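Side-chain contacts in heme-binding protein A (Haemophilus parasuis 29755, PDB 3TPA), which probably binds glutathione, as a solute-binding protein of the family 5 type that would deliver its ligand to a membrane importer: residues D31-S36 against G503-Y508; V78-N83 against R90-D95; S250-M255 against I485-L490; W412-R415 against D420-L423. The protein carries 1 engineered substitution. One frame throughout, in Å; residues are numbered along the deposited sequence.

Contact 1. Residues D31-S36 against G503-Y508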
loop_
_atom_site.group_PDB
_atom_site.type_symbol
_atom_site.label_atom_id
_atom_site.label_comp_id
_atom_site.label_asym_id
_atom_site.label_seq_id
_atom_site.Cartn_x
_atom_site.Cartn_y
_atom_site.Cartn_z
ATOM N N ASP A 31 -8.843 -8.517 1.181
ATOM C CA ASP A 31 -9.921 -8.790 2.159
ATOM C C ASP A 31 -10.535 -7.520 2.745
ATOM O O ASP A 31 -11.657 -7.517 3.212
ATOM C CB ASP A 31 -9.394 -9.605 3.356
ATOM C CG ASP A 31 -9.163 -11.073 3.031
ATOM O OD1 ASP A 31 -9.626 -11.531 1.974
ATOM O OD2 ASP A 31 -8.532 -11.775 3.848
ATOM N N PHE A 32 -9.745 -6.459 2.778
ATOM C CA PHE A 32 -10.171 -5.174 3.325
ATOM C C PHE A 32 -11.397 -4.637 2.601
ATOM O O PHE A 32 -12.270 -4.028 3.203
ATOM C CB PHE A 32 -9.031 -4.162 3.232
ATOM C CG PHE A 32 -7.904 -4.402 4.203
ATOM C CD1 PHE A 32 -8.138 -4.934 5.458
ATOM C CD2 PHE A 32 -6.601 -4.055 3.864
ATOM C CE1 PHE A 32 -7.072 -5.134 6.373
ATOM C CE2 PHE A 32 -5.535 -4.247 4.775
ATOM C CZ PHE A 32 -5.774 -4.794 6.016
ATOM N N ASN A 33 -11.475 -4.880 1.299
ATOM C CA ASN A 33 -12.587 -4.388 0.504
ATOM C C ASN A 33 -13.928 -4.963 0.982
ATOM O O ASN A 33 -14.978 -4.332 0.834
ATOM C CB ASN A 33 -12.365 -4.736 -0.975
ATOM C CG ASN A 33 -11.294 -3.886 -1.604
ATOM O OD1 ASN A 33 -11.158 -2.718 -1.262
ATOM N ND2 ASN A 33 -10.520 -4.464 -2.523
ATOM N N ALA A 34 -13.884 -6.171 1.531
ATOM C CA ALA A 34 -15.076 -6.854 2.043
ATOM C C ALA A 34 -15.388 -6.521 3.502
ATOM O O ALA A 34 -16.457 -6.856 3.989
ATOM C CB ALA A 34 -14.913 -8.359 1.893
ATOM N N SER A 35 -14.452 -5.891 4.215
ATOM C CA SER A 35 -14.693 -5.569 5.626
ATOM C C SER A 35 -14.494 -4.085 5.975
ATOM O O SER A 35 -15.438 -3.303 5.970
ATOM C CB SER A 35 -13.833 -6.453 6.530
ATOM O OG SER A 35 -12.456 -6.316 6.222
ATOM N N SER A 36 -13.261 -3.698 6.264
ATOM C CA SER A 36 -12.961 -2.345 6.712
ATOM C C SER A 36 -13.535 -1.283 5.781
ATOM O O SER A 36 -13.956 -0.216 6.233
ATOM C CB SER A 36 -11.445 -2.165 6.856
ATOM O OG SER A 36 -10.781 -2.824 5.785
ATOM N N GLY A 503 -5.480 1.426 -3.623
ATOM C CA GLY A 503 -6.081 0.383 -4.445
ATOM C C GLY A 503 -7.426 -0.132 -3.947
ATOM O O GLY A 503 -8.073 -0.941 -4.621
ATOM N N TYR A 504 -7.875 0.326 -2.782
ATOM C CA TYR A 504 -9.122 -0.226 -2.230
ATOM C C TYR A 504 -10.348 0.318 -2.926
ATOM O O TYR A 504 -10.282 1.348 -3.599
ATOM C CB TYR A 504 -9.204 0.013 -0.720
ATOM C CG TYR A 504 -7.990 -0.542 -0.028
ATOM C CD1 TYR A 504 -7.690 -1.898 -0.103
ATOM C CD2 TYR A 504 -7.115 0.298 0.672
ATOM C CE1 TYR A 504 -6.556 -2.411 0.510
ATOM C CE2 TYR A 504 -5.985 -0.206 1.294
ATOM C CZ TYR A 504 -5.711 -1.553 1.210
ATOM O OH TYR A 504 -4.584 -2.031 1.830
ATOM N N THR A 505 -11.479 -0.362 -2.746
ATOM C CA THR A 505 -12.734 0.057 -3.375
ATOM C C THR A 505 -13.813 0.349 -2.312
ATOM O O THR A 505 -14.377 -0.569 -1.713
ATOM C CB THR A 505 -13.282 -1.040 -4.315
ATOM O OG1 THR A 505 -13.412 -2.257 -3.578
ATOM C CG2 THR A 505 -12.341 -1.295 -5.503
ATOM N N ALA A 506 -14.103 1.622 -2.088
ATOM C CA ALA A 506 -15.189 2.017 -1.190
ATOM C C ALA A 506 -16.418 2.407 -2.008
ATOM O O ALA A 506 -16.305 3.102 -3.013
ATOM C CB ALA A 506 -14.757 3.179 -0.275
ATOM N N PHE A 507 -17.590 1.942 -1.596
ATOM C CA PHE A 507 -18.804 2.192 -2.360
ATOM C C PHE A 507 -19.731 3.232 -1.735
ATOM O O PHE A 507 -20.762 3.572 -2.310
ATOM C CB PHE A 507 -19.508 0.873 -2.690
ATOM C CG PHE A 507 -18.645 -0.065 -3.494
ATOM C CD1 PHE A 507 -18.308 0.240 -4.809
ATOM C CD2 PHE A 507 -18.147 -1.225 -2.936
ATOM C CE1 PHE A 507 -17.505 -0.603 -5.553
ATOM C CE2 PHE A 507 -17.339 -2.074 -3.670
ATOM C CZ PHE A 507 -17.014 -1.761 -4.985
ATOM N N TYR A 508 -19.351 3.764 -0.574
ATOM C CA TYR A 508 -20.055 4.915 -0.019
ATOM C C TYR A 508 -19.853 6.094 -0.953
ATOM O O TYR A 508 -18.774 6.268 -1.501
ATOM C CB TYR A 508 -19.534 5.280 1.376
ATOM C CG TYR A 508 -20.333 6.403 2.006
ATOM C CD1 TYR A 508 -21.632 6.179 2.479
ATOM C CD2 TYR A 508 -19.811 7.689 2.099
ATOM C CE1 TYR A 508 -22.374 7.201 3.048
ATOM C CE2 TYR A 508 -20.545 8.718 2.663
ATOM C CZ TYR A 508 -21.828 8.463 3.134
ATOM O OH TYR A 508 -22.558 9.480 3.695
HETATM O O HOH W 1 -8.532 -3.418 -4.418
#
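Phe32 and Asn33 both turn CG anti to their own carbonyl carbon (chi1 -72° for Phe32), which sends a ring and an amide from a helix-like turn toward Tyr504 and Thr505. The amide makes the polar half of the contact. Asn33 OD1 takes the backbone N-H of Thr505 at 2.8 Å in a nearly straight bond (169°), although the donor stands well above the carbonyl plane. Asn33 ND2 gives a hydrogen to a water 2.9 Å away, which in turn donates to Gly503 O in a doubtfully short bond, so the amide grips 503-508 directly at Thr505 and through the water at Gly503. In the periplasmic-binding-protein fold, this loop, near the end of the chain, comes back to lie against the N-terminal part; Phe507 packs on strands 9-14 and 220-225, and Gln38 NE2 binds both Asn33 O and Thr505 O. The aromatic half lies beside the amide. Phe32 presents an edge toward the face of Tyr504 in an offset edge-to-face pair, centroids 5.7 Å apart and planes at 76°. The ring meets its partner through CD2, 3.7 Å from Tyr504 CE1 and 3.5 Å from Tyr504 OH, and Tyr121 meets the ring of Phe32 as well.

Contact 2. Residues V78-N83 against R90-D95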
loop_
_atom_site.group_PDB
_atom_site.type_symbol
_atom_site.label_atom_id
_atom_site.label_comp_id
_atom_site.label_asym_id
_atom_site.label_seq_id
_atom_site.Cartn_x
_atom_site.Cartn_y
_atom_site.Cartn_z
ATOM N N VAL A 78 -22.457 8.038 17.743
ATOM C CA VAL A 78 -22.158 7.129 16.647
ATOM C C VAL A 78 -22.573 5.731 17.079
ATOM O O VAL A 78 -22.136 5.248 18.111
ATOM C CB VAL A 78 -20.642 7.148 16.303
ATOM C CG1 VAL A 78 -20.312 6.122 15.244
ATOM C CG2 VAL A 78 -20.201 8.544 15.864
ATOM N N LYS A 79 -23.426 5.085 16.295
ATOM C CA LYS A 79 -23.951 3.770 16.648
ATOM C C LYS A 79 -23.266 2.640 15.899
ATOM O O LYS A 79 -22.950 2.770 14.711
ATOM C CB LYS A 79 -25.450 3.699 16.354
ATOM C CG LYS A 79 -26.342 4.403 17.383
ATOM C CD LYS A 79 -27.760 4.549 16.849
ATOM C CE LYS A 79 -28.669 5.266 17.837
ATOM N NZ LYS A 79 -28.194 6.640 18.148
ATOM N N PHE A 80 -23.052 1.529 16.604
ATOM C CA PHE A 80 -22.633 0.288 15.981
ATOM C C PHE A 80 -23.851 -0.365 15.348
ATOM O O PHE A 80 -24.978 -0.131 15.785
ATOM C CB PHE A 80 -22.009 -0.661 17.017
ATOM C CG PHE A 80 -20.562 -0.349 17.327
ATOM C CD1 PHE A 80 -19.558 -0.718 16.448
ATOM C CD2 PHE A 80 -20.211 0.323 18.491
ATOM C CE1 PHE A 80 -18.232 -0.420 16.712
ATOM C CE2 PHE A 80 -18.886 0.625 18.772
ATOM C CZ PHE A 80 -17.894 0.269 17.885
ATOM N N HIS A 81 -23.625 -1.174 14.319
ATOM C CA HIS A 81 -24.703 -1.938 13.697
ATOM C C HIS A 81 -25.207 -2.969 14.696
ATOM O O HIS A 81 -24.553 -3.250 15.707
ATOM C CB HIS A 81 -24.200 -2.718 12.488
ATOM C CG HIS A 81 -23.411 -1.908 11.511
ATOM N ND1 HIS A 81 -22.334 -2.426 10.827
ATOM C CD2 HIS A 81 -23.557 -0.634 11.083
ATOM C CE1 HIS A 81 -21.840 -1.498 10.026
ATOM N NE2 HIS A 81 -22.559 -0.399 10.168
ATOM N N SER A 82 -26.351 -3.560 14.390
ATOM C CA SER A 82 -26.833 -4.674 15.181
ATOM C C SER A 82 -27.092 -5.843 14.262
ATOM O O SER A 82 -27.261 -5.669 13.048
ATOM C CB SER A 82 -28.112 -4.306 15.952
ATOM O OG SER A 82 -29.092 -3.780 15.078
ATOM N N ASN A 83 -27.101 -7.039 14.834
ATOM C CA ASN A 83 -27.562 -8.207 14.098
ATOM C C ASN A 83 -28.446 -9.012 15.026
ATOM O O ASN A 83 -28.803 -8.534 16.099
ATOM C CB ASN A 83 -26.393 -9.021 13.529
ATOM C CG ASN A 83 -25.477 -9.573 14.598
ATOM O OD1 ASN A 83 -25.919 -9.986 15.662
ATOM N ND2 ASN A 83 -24.186 -9.587 14.310
ATOM N N ARG A 90 -25.079 1.433 23.877
ATOM C CA ARG A 90 -24.421 2.733 23.938
ATOM C C ARG A 90 -23.712 3.037 22.622
ATOM O O ARG A 90 -23.355 2.118 21.881
ATOM C CB ARG A 90 -23.376 2.764 25.071
ATOM C CG ARG A 90 -22.372 1.613 25.015
ATOM C CD ARG A 90 -21.082 1.990 25.715
ATOM N NE ARG A 90 -20.027 0.986 25.586
ATOM C CZ ARG A 90 -19.159 0.940 24.581
ATOM N NH1 ARG A 90 -19.235 1.824 23.596
ATOM N NH2 ARG A 90 -18.214 0.010 24.558
ATOM N N PRO A 91 -23.463 4.330 22.347
ATOM C CA PRO A 91 -22.700 4.716 21.157
ATOM C C PRO A 91 -21.230 4.382 21.324
ATOM O O PRO A 91 -20.768 4.079 22.430
ATOM C CB PRO A 91 -22.849 6.241 21.119
ATOM C CG PRO A 91 -23.893 6.575 22.146
ATOM C CD PRO A 91 -23.813 5.498 23.166
ATOM N N LEU A 92 -20.504 4.452 20.221
ATOM C CA LEU A 92 -19.059 4.342 20.229
ATOM C C LEU A 92 -18.448 5.215 21.331
ATOM O O LEU A 92 -18.905 6.333 21.567
ATOM C CB LEU A 92 -18.557 4.791 18.859
ATOM C CG LEU A 92 -17.094 4.935 18.413
ATOM C CD1 LEU A 92 -16.511 6.236 18.862
ATOM C CD2 LEU A 92 -16.244 3.758 18.816
ATOM N N ASN A 93 -17.430 4.696 22.016
ATOM C CA ASN A 93 -16.639 5.513 22.922
ATOM C C ASN A 93 -15.192 5.034 22.964
ATOM O O ASN A 93 -14.790 4.173 22.185
ATOM C CB ASN A 93 -17.231 5.528 24.338
ATOM C CG ASN A 93 -17.163 4.177 25.014
ATOM O OD1 ASN A 93 -16.377 3.315 24.623
ATOM N ND2 ASN A 93 -17.985 3.985 26.038
ATOM N N ALA A 94 -14.422 5.602 23.884
ATOM C CA ALA A 94 -12.988 5.349 23.984
ATOM C C ALA A 94 -12.670 3.908 24.319
ATOM O O ALA A 94 -11.614 3.405 23.919
ATOM C CB ALA A 94 -12.349 6.287 25.027
ATOM N N ASP A 95 -13.555 3.242 25.060
ATOM C CA ASP A 95 -13.344 1.812 25.355
ATOM C C ASP A 95 -13.189 1.002 24.066
ATOM O O ASP A 95 -12.361 0.094 23.990
ATOM C CB ASP A 95 -14.504 1.215 26.172
ATOM C CG ASP A 95 -14.495 1.650 27.628
ATOM O OD1 ASP A 95 -13.463 2.179 28.095
ATOM O OD2 ASP A 95 -15.523 1.458 28.311
HETATM O O HOH W 2 -20.060 8.175 19.551
HETATM O O HOH W 3 -24.175 1.662 19.226
#
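The loop between strand 69-74 and helix 94-105 folds back on itself here, and Val78 and Phe80 meet Leu92 just ahead of Asn93, the N-cap of that helix. Neither side is a regular strand, yet the backbones follow an antiparallel pattern completed by water. Leu92 N donates directly to Val78 O at 2.8 Å, while the return bond is made by a water that accepts from Val78 N and donates to Leu92 O. A second water does the same between Phe80 N (2.9 Å) and Arg90 O (2.8 Å). The side chains pack beside these bonds. With CG anti to the backbone N (chi1 176°), Leu92 carries CD2 to 4.0 Å from Phe80 CZ, and Leu92 CB rests 4.1 Å from Val78 CB; Leu74 of strand 69-74 lies against the leucine. Within 90-95, Arg90 NH1 donates to Pro91 O at 3.0 Å, the acceptor lying in the guanidinium plane, and forms a salt bridge with Asp96. Leu92 adds the apolar part, touching Val78 and Phe80. The backbones are as close as in a strand pair at Val78 and Leu92, where the direct bond lies, and splay toward Phe80 and Arg90, where only a water joins them.

Contact 3. Residues S250-M255 against I485-L490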
loop_
_atom_site.group_PDB
_atom_site.type_symbol
_atom_site.label_atom_id
_atom_site.label_comp_id
_atom_site.label_asym_id
_atom_site.label_seq_id
_atom_site.Cartn_x
_atom_site.Cartn_y
_atom_site.Cartn_z
ATOM N N SER A 250 -4.334 -7.815 -21.051
ATOM C CA SER A 250 -4.645 -7.999 -22.469
ATOM C C SER A 250 -5.943 -7.305 -22.864
ATOM O O SER A 250 -6.125 -6.950 -24.023
ATOM C CB SER A 250 -4.811 -9.493 -22.778
ATOM O OG SER A 250 -3.730 -10.250 -22.277
ATOM N N ASP A 251 -6.864 -7.178 -21.913
ATOM C CA ASP A 251 -8.182 -6.609 -22.173
ATOM C C ASP A 251 -8.241 -5.092 -22.002
ATOM O O ASP A 251 -9.201 -4.459 -22.414
ATOM C CB ASP A 251 -9.239 -7.238 -21.241
ATOM C CG ASP A 251 -9.530 -8.690 -21.566
ATOM O OD1 ASP A 251 -9.498 -9.063 -22.755
ATOM O OD2 ASP A 251 -9.803 -9.464 -20.615
ATOM N N ILE A 252 -7.235 -4.509 -21.367
ATOM C CA ILE A 252 -7.277 -3.083 -21.037
ATOM C C ILE A 252 -7.448 -2.168 -22.252
ATOM O O ILE A 252 -8.294 -1.266 -22.252
ATOM C CB ILE A 252 -6.054 -2.648 -20.213
ATOM C CG1 ILE A 252 -6.141 -3.235 -18.803
ATOM C CG2 ILE A 252 -6.005 -1.145 -20.117
ATOM C CD1 ILE A 252 -7.349 -2.755 -17.999
ATOM N N ALA A 253 -6.642 -2.403 -23.283
ATOM C CA ALA A 253 -6.697 -1.594 -24.499
ATOM C C ALA A 253 -8.099 -1.558 -25.122
ATOM O O ALA A 253 -8.593 -0.500 -25.496
ATOM C CB ALA A 253 -5.680 -2.105 -25.517
ATOM N N GLN A 254 -8.750 -2.708 -25.226
ATOM C CA GLN A 254 -10.117 -2.718 -25.731
ATOM C C GLN A 254 -11.148 -2.136 -24.747
ATOM O O GLN A 254 -12.168 -1.583 -25.174
ATOM C CB GLN A 254 -10.534 -4.122 -26.164
ATOM C CG GLN A 254 -11.999 -4.202 -26.614
ATOM C CD GLN A 254 -12.287 -3.291 -27.796
ATOM O OE1 GLN A 254 -11.451 -3.122 -28.687
ATOM N NE2 GLN A 254 -13.473 -2.696 -27.807
ATOM N N MET A 255 -10.901 -2.282 -23.441
ATOM C CA MET A 255 -11.789 -1.687 -22.434
ATOM C C MET A 255 -11.809 -0.172 -22.601
ATOM O O MET A 255 -12.829 0.467 -22.390
ATOM C CB MET A 255 -11.365 -2.025 -20.996
ATOM C CG MET A 255 -11.630 -3.432 -20.524
ATOM S SD MET A 255 -11.016 -3.704 -18.831
ATOM C CE MET A 255 -11.463 -5.429 -18.597
ATOM N N ILE A 485 0.489 0.718 -12.913
ATOM C CA ILE A 485 -0.781 1.431 -12.954
ATOM C C ILE A 485 -1.901 0.553 -12.418
ATOM O O ILE A 485 -2.010 -0.610 -12.791
ATOM C CB ILE A 485 -1.146 1.860 -14.376
ATOM C CG1 ILE A 485 -0.217 2.975 -14.845
ATOM C CG2 ILE A 485 -2.600 2.336 -14.418
ATOM C CD1 ILE A 485 -0.404 3.380 -16.290
ATOM N N ASN A 486 -2.735 1.101 -11.539
ATOM C CA ASN A 486 -3.892 0.356 -11.059
ATOM C C ASN A 486 -5.112 0.702 -11.887
ATOM O O ASN A 486 -5.321 1.864 -12.245
ATOM C CB ASN A 486 -4.175 0.660 -9.586
ATOM C CG ASN A 486 -3.153 0.027 -8.648
ATOM O OD1 ASN A 486 -2.756 -1.129 -8.824
ATOM N ND2 ASN A 486 -2.736 0.779 -7.641
ATOM N N TYR A 487 -5.925 -0.304 -12.168
ATOM C CA TYR A 487 -7.147 -0.096 -12.930
ATOM C C TYR A 487 -8.374 -0.462 -12.131
ATOM O O TYR A 487 -8.400 -1.476 -11.448
ATOM C CB TYR A 487 -7.129 -0.946 -14.199
ATOM C CG TYR A 487 -6.047 -0.569 -15.171
ATOM C CD1 TYR A 487 -6.141 0.594 -15.914
ATOM C CD2 TYR A 487 -4.930 -1.371 -15.338
ATOM C CE1 TYR A 487 -5.148 0.956 -16.807
ATOM C CE2 TYR A 487 -3.919 -1.017 -16.242
ATOM C CZ TYR A 487 -4.048 0.141 -16.977
ATOM O OH TYR A 487 -3.070 0.518 -17.870
ATOM N N VAL A 488 -9.399 0.370 -12.228
ATOM C CA VAL A 488 -10.729 -0.006 -11.756
ATOM C C VAL A 488 -11.719 0.107 -12.923
ATOM O O VAL A 488 -12.170 1.202 -13.279
ATOM C CB VAL A 488 -11.208 0.848 -10.574
ATOM C CG1 VAL A 488 -12.648 0.516 -10.230
ATOM C CG2 VAL A 488 -10.325 0.637 -9.344
ATOM N N PRO A 489 -12.043 -1.036 -13.545
ATOM C CA PRO A 489 -13.004 -1.025 -14.658
ATOM C C PRO A 489 -14.435 -0.964 -14.130
ATOM O O PRO A 489 -14.871 -1.860 -13.408
ATOM C CB PRO A 489 -12.742 -2.368 -15.358
ATOM C CG PRO A 489 -11.450 -2.912 -14.741
ATOM C CD PRO A 489 -11.442 -2.365 -13.352
ATOM N N LEU A 490 -15.156 0.091 -14.486
ATOM C CA LEU A 490 -16.523 0.274 -14.023
ATOM C C LEU A 490 -17.535 0.208 -15.155
ATOM O O LEU A 490 -17.263 0.651 -16.265
ATOM C CB LEU A 490 -16.679 1.643 -13.369
ATOM C CG LEU A 490 -15.865 1.982 -12.139
ATOM C CD1 LEU A 490 -16.049 3.453 -11.821
ATOM C CD2 LEU A 490 -16.290 1.100 -10.981
#
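Ile252 lays its CD1 methyl over one face of the Tyr487 ring, 3.9 Å from the centroid and 17° off the normal, a CH-pi contact. With CG1 anti to the carbonyl carbon (chi1 -71°), the branches of Ile252 share the ring: Ile252 CD1 is 3.8 Å from Tyr487 CG, and Ile252 CG2, toward the phenol end, is 3.9 Å from Tyr487 CZ. The other face of Tyr487 is taken by CG2 of Ile485, two residues back on the same strand, so the ring is sandwiched between two aliphatic groups, which would limit its tilting. A second, looser touch follows one helical turn on, where SD of Met255, in an extended chain, comes to 4.1 Å from Pro489 CB. No hydrogen bond crosses this helix-on-sheet packing, which is wholly apolar. Further out, Leu263 lies against Ile252, Tyr233 against Met255 and Leu236 against Pro489, while Ile244 and Pro247 touch both Met255 and Pro489. Helix 249-255 thus packs on strand 478-491 of the six-stranded mixed sheet, which is backbone-paired with strand 261-276; helix 229-237 and strand 243-244, an outer strand of the five-stranded mixed sheet that also holds strand 9-14, complete the surroundings.

Contact 4. Residues W412-R415 against D420-L423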
loop_
_atom_site.group_PDB
_atom_site.type_symbol
_atom_site.label_atom_id
_atom_site.label_comp_id
_atom_site.label_asym_id
_atom_site.label_seq_id
_atom_site.Cartn_x
_atom_site.Cartn_y
_atom_site.Cartn_z
ATOM N N TRP A 412 9.138 -2.362 -4.563
ATOM C CA TRP A 412 8.687 -1.981 -3.233
ATOM C C TRP A 412 7.295 -1.375 -3.322
ATOM O O TRP A 412 6.997 -0.629 -4.255
ATOM C CB TRP A 412 9.658 -0.963 -2.614
ATOM C CG TRP A 412 9.181 -0.402 -1.300
ATOM C CD1 TRP A 412 8.593 0.821 -1.088
ATOM C CD2 TRP A 412 9.246 -1.045 -0.026
ATOM N NE1 TRP A 412 8.285 0.971 0.241
ATOM C CE2 TRP A 412 8.678 -0.160 0.918
ATOM C CE3 TRP A 412 9.730 -2.290 0.413
ATOM C CZ2 TRP A 412 8.583 -0.472 2.269
ATOM C CZ3 TRP A 412 9.636 -2.600 1.757
ATOM C CH2 TRP A 412 9.065 -1.693 2.672
ATOM N N THR A 413 6.453 -1.693 -2.343
ATOM C CA THR A 413 5.130 -1.090 -2.227
ATOM C C THR A 413 5.000 -0.396 -0.888
ATOM O O THR A 413 5.266 -0.991 0.155
ATOM C CB THR A 413 4.020 -2.155 -2.348
ATOM O OG1 THR A 413 4.052 -2.718 -3.662
ATOM C CG2 THR A 413 2.644 -1.534 -2.096
ATOM N N SER A 414 4.590 0.867 -0.917
ATOM C CA SER A 414 4.349 1.615 0.306
ATOM C C SER A 414 2.929 1.367 0.800
ATOM O O SER A 414 1.980 1.450 0.023
ATOM C CB SER A 414 4.539 3.103 0.055
ATOM O OG SER A 414 4.176 3.865 1.198
ATOM N N ARG A 415 2.772 1.094 2.091
ATOM C CA ARG A 415 1.447 0.802 2.626
ATOM C C ARG A 415 0.698 2.029 3.138
ATOM O O ARG A 415 -0.520 2.009 3.190
ATOM C CB ARG A 415 1.514 -0.271 3.713
ATOM C CG ARG A 415 2.204 -1.545 3.282
ATOM C CD ARG A 415 2.393 -2.471 4.469
ATOM N NE ARG A 415 3.523 -3.374 4.286
ATOM C CZ ARG A 415 4.752 -3.126 4.722
ATOM N NH1 ARG A 415 5.018 -1.998 5.366
ATOM N NH2 ARG A 415 5.715 -4.006 4.509
ATOM N N ASP A 420 8.409 8.924 3.699
ATOM C CA ASP A 420 9.191 8.193 4.705
ATOM C C ASP A 420 9.098 6.685 4.505
ATOM O O ASP A 420 10.052 5.959 4.741
ATOM C CB ASP A 420 8.731 8.533 6.128
ATOM C CG ASP A 420 9.427 7.666 7.189
ATOM O OD1 ASP A 420 10.538 8.021 7.614
ATOM O OD2 ASP A 420 8.873 6.613 7.578
ATOM N N ASN A 421 7.941 6.220 4.063
ATOM C CA ASN A 421 7.692 4.783 3.917
ATOM C C ASN A 421 8.128 4.260 2.543
ATOM O O ASN A 421 7.849 3.123 2.197
ATOM C CB ASN A 421 6.205 4.482 4.196
ATOM C CG ASN A 421 5.864 3.011 4.111
ATOM O OD1 ASN A 421 5.021 2.608 3.314
ATOM N ND2 ASN A 421 6.498 2.205 4.954
ATOM N N PHE A 422 8.811 5.107 1.770
ATOM C CA PHE A 422 9.599 4.663 0.616
ATOM C C PHE A 422 11.081 4.747 1.006
ATOM O O PHE A 422 11.802 3.763 0.979
ATOM C CB PHE A 422 9.395 5.578 -0.615
ATOM C CG PHE A 422 8.091 5.385 -1.338
ATOM C CD1 PHE A 422 8.007 4.534 -2.434
ATOM C CD2 PHE A 422 6.965 6.090 -0.957
ATOM C CE1 PHE A 422 6.801 4.360 -3.129
ATOM C CE2 PHE A 422 5.737 5.913 -1.646
ATOM C CZ PHE A 422 5.664 5.053 -2.729
ATOM N N LEU A 423 11.517 5.946 1.373
ATOM C CA LEU A 423 12.949 6.244 1.529
ATOM C C LEU A 423 13.635 5.605 2.737
ATOM O O LEU A 423 14.788 5.193 2.657
ATOM C CB LEU A 423 13.168 7.749 1.580
ATOM C CG LEU A 423 12.654 8.532 0.364
ATOM C CD1 LEU A 423 12.820 10.000 0.650
ATOM C CD2 LEU A 423 13.403 8.163 -0.899
HETATM O O HOH W 4 5.123 -0.501 2.929
HETATM O O HOH W 5 6.470 -0.181 6.811
#
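Strand 407-413 ends just before Ser414, and the chain turns through a short loop into helix 420-427, which brings the CA atoms of Ser414 and Asn421 to 5.9 Å. This strand-loop-helix junction belongs to the six-stranded mixed sheet of a family 5 solute-binding protein; in peptide-binding relatives the corresponding loop lies at the ligand cleft, and the same probably holds here. Asn421 is the residue on which the turn closes. Extended with CG anti to the backbone N (chi1 -178°), it carries OD1 back to the end of the strand, where the oxygen accepts from Ser414 OG at 2.6 Å and from Arg415 N at 3.0 Å. A water bound to Thr413 O donates to the same oxygen, so three donors converge on it. Ser414 OG is itself held by Gly417 N, which ties the middle of the loop into the network. The aromatic groups pack beside this. Ser414 CB sits over one face of the Phe422 ring, 3.8 Å from its centroid, as a CH-pi contact. The five-membered ring of Trp412 turns an edge toward the face of Phe422, offset, with planes at 65°, and Phe317 packs edge-to-face with Phe422 as well. The residue four on from Asn421, whose N-H would normally bond its carbonyl, is Pro425, which has none; the indole supplies a donor instead, Trp412 NE1 lying in the carbonyl plane at 2.9 Å from Asn421 O.

Overall arrangement
Contact 1 joins positions 467 residues apart and spans the other three along the chain: contact 2 comes first, then the opening half of contact 3 at 250-255, the turn of contact 4, and the closing half of contact 3 at 485-490. Contacts 3 and 4 reach the same six-stranded sheet, through strands 478-491 and 407-413, with centres 25 Å apart. Contact 2, at the start of helix 94-105, lies far from both, 40 and 34 Å between centres. Contact 1 lies 19 to 21 Å from each of the others, centre to centre. After strand 478-491 the chain leaves that sheet and, near its end, returns to the N-terminal region in contact 1, consistent with the multi-lobed build of this family.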